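Local coordinates for saposin-like protein (Necator americanus, PDB 3S63), which probably binds lipids and interacts with membranes as a member of the saposin-like family, at residues F43-R46 with R47-L51; D58-F61 with R62-D66. All blocks are in the same frame, centred on the assembly; numbering follows the deposited sequence.

Interaction 1: residues F43-R46 with R47-L51; sequences FNYR and RRCLL
Cys49 N donates to Tyr45 O over 2.8 Å, with an N-H...O angle of 165°, and the donor lies nearly on the line of the carbonyl bond. This i to i+4 bond belongs to the opening turn of helix 46-65, one of the helices of the saposin fold. The next bond, Leu50 N to Arg46 O at 3.0 Å, repeats the spacing one residue later and carries the helical pattern forward. Ahead of both, a water accepts from Arg48 N at 3.1 Å and donates to Asn44 O at 2.9 Å, so it links a first-turn amide to a loop carbonyl.

The main side-chain contact is between Tyr45 and Cys49. Tyr45 CG is anti to the backbone N (chi1 -175°), which places the ring beneath Cys49 CB. That carbon lies over one face of the ring, displaced toward the rim, at 3.7 Å from the centroid, a CH-pi contact. The sulfur is farther out, with Cys49 SG 4.3 Å from the same centroid in an oblique sulfur-aromatic contact. That sulfur forms the disulfide with Cys39, which fastens the start of this helix to the end of helix 28-39, while the tyrosine also packs on Leu9 and Cys10 of helix 3-20.

Arg48 passes the tyrosine at its edge, with CD near the ring plane, and its NE continues to a salt bridge with Glu80. Although the ring and guanidinium planes are only 15° apart, the touch is made at the edge, through Arg48 CD, 4.0 Å from Tyr45 CE2. On the more exposed flank Arg46 runs out as an extended chain, and Leu50 CD1 sits over one face of its guanidinium group, 3.8 Å from Arg46 CZ.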
# COMPACT_ATOMS: atom_id res chain seq x y z
N PHE A 43 -14.65 2.06 1.04
CA PHE A 43 -15.55 2.88 0.24
C PHE A 43 -14.93 4.19 -0.23
O PHE A 43 -14.85 4.45 -1.43
CB PHE A 43 -16.86 3.15 0.99
N ASN A 44 -14.47 5.00 0.71
CA ASN A 44 -14.00 6.34 0.41
C ASN A 44 -12.61 6.38 -0.20
O ASN A 44 -12.14 7.43 -0.65
CB ASN A 44 -14.00 7.18 1.69
CG ASN A 44 -15.40 7.42 2.22
OD1 ASN A 44 -16.35 7.58 1.44
ND2 ASN A 44 -15.54 7.44 3.55
N TYR A 45 -11.94 5.24 -0.23
CA TYR A 45 -10.54 5.22 -0.59
C TYR A 45 -10.35 4.52 -1.92
O TYR A 45 -9.30 4.65 -2.55
CB TYR A 45 -9.77 4.52 0.52
CG TYR A 45 -8.28 4.50 0.37
CD1 TYR A 45 -7.56 3.33 0.54
CD2 TYR A 45 -7.58 5.67 0.07
CE1 TYR A 45 -6.17 3.32 0.42
CE2 TYR A 45 -6.20 5.67 -0.06
CZ TYR A 45 -5.50 4.49 0.12
OH TYR A 45 -4.15 4.50 -0.02
N ARG A 46 -11.36 3.77 -2.35
CA ARG A 46 -11.30 2.98 -3.58
C ARG A 46 -10.62 3.72 -4.74
O ARG A 46 -9.66 3.24 -5.32
CB ARG A 46 -12.71 2.57 -4.01
CG ARG A 46 -12.79 1.63 -5.22
CD ARG A 46 -14.23 1.50 -5.73
NE ARG A 46 -14.42 0.39 -6.67
CZ ARG A 46 -14.08 0.42 -7.96
NH1 ARG A 46 -13.51 1.50 -8.47
NH2 ARG A 46 -14.30 -0.64 -8.74
N ARG A 47 -11.13 4.89 -5.08
CA ARG A 47 -10.67 5.57 -6.28
C ARG A 47 -9.21 5.97 -6.21
O ARG A 47 -8.44 5.74 -7.14
CB ARG A 47 -11.54 6.79 -6.55
CG ARG A 47 -12.38 6.68 -7.81
CD ARG A 47 -11.91 7.71 -8.81
NE ARG A 47 -11.89 9.05 -8.22
CZ ARG A 47 -11.63 10.16 -8.90
NH1 ARG A 47 -11.35 10.11 -10.20
NH2 ARG A 47 -11.64 11.33 -8.28
N ARG A 48 -8.84 6.59 -5.10
CA ARG A 48 -7.48 7.04 -4.89
C ARG A 48 -6.51 5.86 -4.77
O ARG A 48 -5.41 5.87 -5.35
CB ARG A 48 -7.40 7.91 -3.64
CG ARG A 48 -6.05 8.57 -3.47
CD ARG A 48 -5.85 9.12 -2.10
NE ARG A 48 -4.58 9.84 -2.05
CZ ARG A 48 -4.44 11.12 -2.35
NH1 ARG A 48 -5.48 11.86 -2.71
NH2 ARG A 48 -3.25 11.68 -2.29
N CYS A 49 -6.91 4.86 -4.00
CA CYS A 49 -6.11 3.68 -3.78
C CYS A 49 -5.75 3.09 -5.13
O CYS A 49 -4.58 2.84 -5.43
CB CYS A 49 -6.93 2.69 -2.97
SG CYS A 49 -6.08 1.19 -2.41
N LEU A 50 -6.77 2.88 -5.95
CA LEU A 50 -6.62 2.18 -7.22
C LEU A 50 -5.60 2.83 -8.15
O LEU A 50 -4.86 2.13 -8.84
CB LEU A 50 -7.99 2.06 -7.91
CG LEU A 50 -8.94 1.00 -7.35
CD1 LEU A 50 -10.34 1.19 -7.87
CD2 LEU A 50 -8.46 -0.42 -7.66
N LEU A 51 -5.58 4.16 -8.16
CA LEU A 51 -4.63 4.91 -8.98
C LEU A 51 -3.25 4.90 -8.37
O LEU A 51 -2.25 4.98 -9.08
CB LEU A 51 -5.09 6.36 -9.12
CG LEU A 51 -6.29 6.54 -10.06
CD1 LEU A 51 -7.15 7.70 -9.62
CD2 LEU A 51 -5.81 6.70 -11.49
O HOH W 1 -10.89 7.97 -3.20

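Interaction 2: residues D58-F61 with R62-D66; sequences DLIF and REMTD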
# COMPACT_ATOMS: atom_id res chain seq x y z
N ASP A 58 5.28 -1.02 -9.04
CA ASP A 58 6.68 -1.44 -9.14
C ASP A 58 7.45 -1.10 -7.88
O ASP A 58 8.22 -1.91 -7.38
CB ASP A 58 7.36 -0.85 -10.39
CG ASP A 58 7.27 0.69 -10.46
OD1 ASP A 58 6.63 1.33 -9.59
OD2 ASP A 58 7.84 1.27 -11.41
N LEU A 59 7.23 0.09 -7.35
CA LEU A 59 7.87 0.48 -6.10
C LEU A 59 7.35 -0.37 -4.95
O LEU A 59 8.13 -0.85 -4.14
CB LEU A 59 7.63 1.95 -5.81
CG LEU A 59 8.09 2.43 -4.44
CD1 LEU A 59 9.54 2.92 -4.48
CD2 LEU A 59 7.16 3.53 -3.92
N ILE A 60 6.03 -0.58 -4.88
CA ILE A 60 5.46 -1.44 -3.84
C ILE A 60 5.94 -2.89 -3.95
O ILE A 60 6.19 -3.53 -2.95
CB ILE A 60 3.93 -1.40 -3.86
CG1 ILE A 60 3.47 0.04 -3.74
CG2 ILE A 60 3.36 -2.23 -2.72
CD1 ILE A 60 2.03 0.24 -4.17
N PHE A 61 6.07 -3.40 -5.17
CA PHE A 61 6.53 -4.76 -5.38
C PHE A 61 7.94 -4.90 -4.89
O PHE A 61 8.25 -5.79 -4.10
CB PHE A 61 6.45 -5.13 -6.86
CG PHE A 61 6.97 -6.51 -7.18
CD1 PHE A 61 6.20 -7.64 -6.90
CD2 PHE A 61 8.20 -6.68 -7.80
CE1 PHE A 61 6.67 -8.93 -7.22
CE2 PHE A 61 8.67 -7.95 -8.13
CZ PHE A 61 7.91 -9.08 -7.84
N ARG A 62 8.81 -4.01 -5.35
CA ARG A 62 10.22 -4.02 -4.94
C ARG A 62 10.38 -3.97 -3.43
O ARG A 62 11.12 -4.77 -2.87
CB ARG A 62 10.96 -2.86 -5.56
CG ARG A 62 12.43 -2.82 -5.23
CD ARG A 62 13.03 -1.54 -5.76
NE ARG A 62 12.68 -0.40 -4.92
CZ ARG A 62 12.88 0.88 -5.25
NH1 ARG A 62 13.41 1.21 -6.42
NH2 ARG A 62 12.53 1.82 -4.41
N GLU A 63 9.70 -3.05 -2.78
CA GLU A 63 9.86 -2.86 -1.34
C GLU A 63 9.32 -4.04 -0.53
O GLU A 63 9.84 -4.37 0.53
CB GLU A 63 9.18 -1.58 -0.87
CG GLU A 63 9.76 -0.33 -1.46
CD GLU A 63 11.19 -0.11 -1.04
OE1 GLU A 63 11.46 -0.14 0.18
OE2 GLU A 63 12.05 0.10 -1.92
N MET A 64 8.26 -4.64 -1.04
CA MET A 64 7.64 -5.76 -0.35
C MET A 64 8.52 -7.00 -0.41
O MET A 64 8.60 -7.73 0.57
CB MET A 64 6.28 -6.05 -0.98
CG MET A 64 5.12 -5.40 -0.28
SD MET A 64 3.53 -5.98 -0.93
CE MET A 64 2.45 -4.72 -0.25
N THR A 65 9.17 -7.22 -1.55
CA THR A 65 9.92 -8.46 -1.79
C THR A 65 11.38 -8.42 -1.32
O THR A 65 12.10 -9.44 -1.36
CB THR A 65 9.87 -8.86 -3.29
OG1 THR A 65 10.42 -7.81 -4.09
CG2 THR A 65 8.46 -9.11 -3.71
N ASP A 66 11.82 -7.24 -0.89
CA ASP A 66 13.16 -7.01 -0.35
C ASP A 66 13.27 -7.52 1.09
O ASP A 66 14.36 -7.77 1.57
CB ASP A 66 13.51 -5.52 -0.39
CG ASP A 66 14.19 -5.09 -1.68
OD1 ASP A 66 14.72 -3.97 -1.74
OD2 ASP A 66 14.23 -5.89 -2.63
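Met64 rises beside Ile60, its side chain lying alongside and pointing the same way on the buried face of helix 46-65. Its CB is 3.2 Å from Ile60 O, the carbonyl that accepts the Met64 N-H in the i to i+4 bonding near the end of this helix, and CG stays close to that oxygen. Beyond CG the chain is extended (chi2 -172°), which lays SD alongside the isoleucine and brings Met64 CE to 3.6 Å from Ile60 CG2.

One residue on from Ile60, Phe61 O receives two donors from Thr65: Thr65 N at 3.1 Å and Thr65 OG1 at 3.0 Å. With chi1 at 59° OG1 faces back to Phe61 O, while the methyl CG2 lies over a face of the Phe61 ring, 4.2 Å from the centroid and 18° off the normal. On the outer face Arg62 grips Glu63 side-on, NE and NH2 both reaching OE2 nearly in the guanidinium plane.

In the helix packing of the saposin fold, Ile60 meets Leu14 and Met64 meets Phe18 of helix 3-20, Phe61 and Met64 meet Leu31 of helix 28-39, and Leu59 packs on Val74 and Ile77 of helix 71-77.

How the interactions relate
Both contacts use helix 46-65: interaction 1 joins the preceding loop to its first turn, and interaction 2 lies within its last turns. Their centres are 20 Å apart, on opposite sides of the chain's centre, and their nearest atoms stay about 7 Å apart. Each mixes buried and exposed residues. At 43-51 the buried pair is an aromatic and a half-cystine, and a covalent link joins the helix to helix 28-39. At 58-66 the buried pair is aliphatic and thioether, and side chains pack on helices 3-20, 28-39 and 71-77. Polar chemistry differs too: a bridging water marks the helix start, whereas a threonine hydroxyl adds to the backbone bonding near its end.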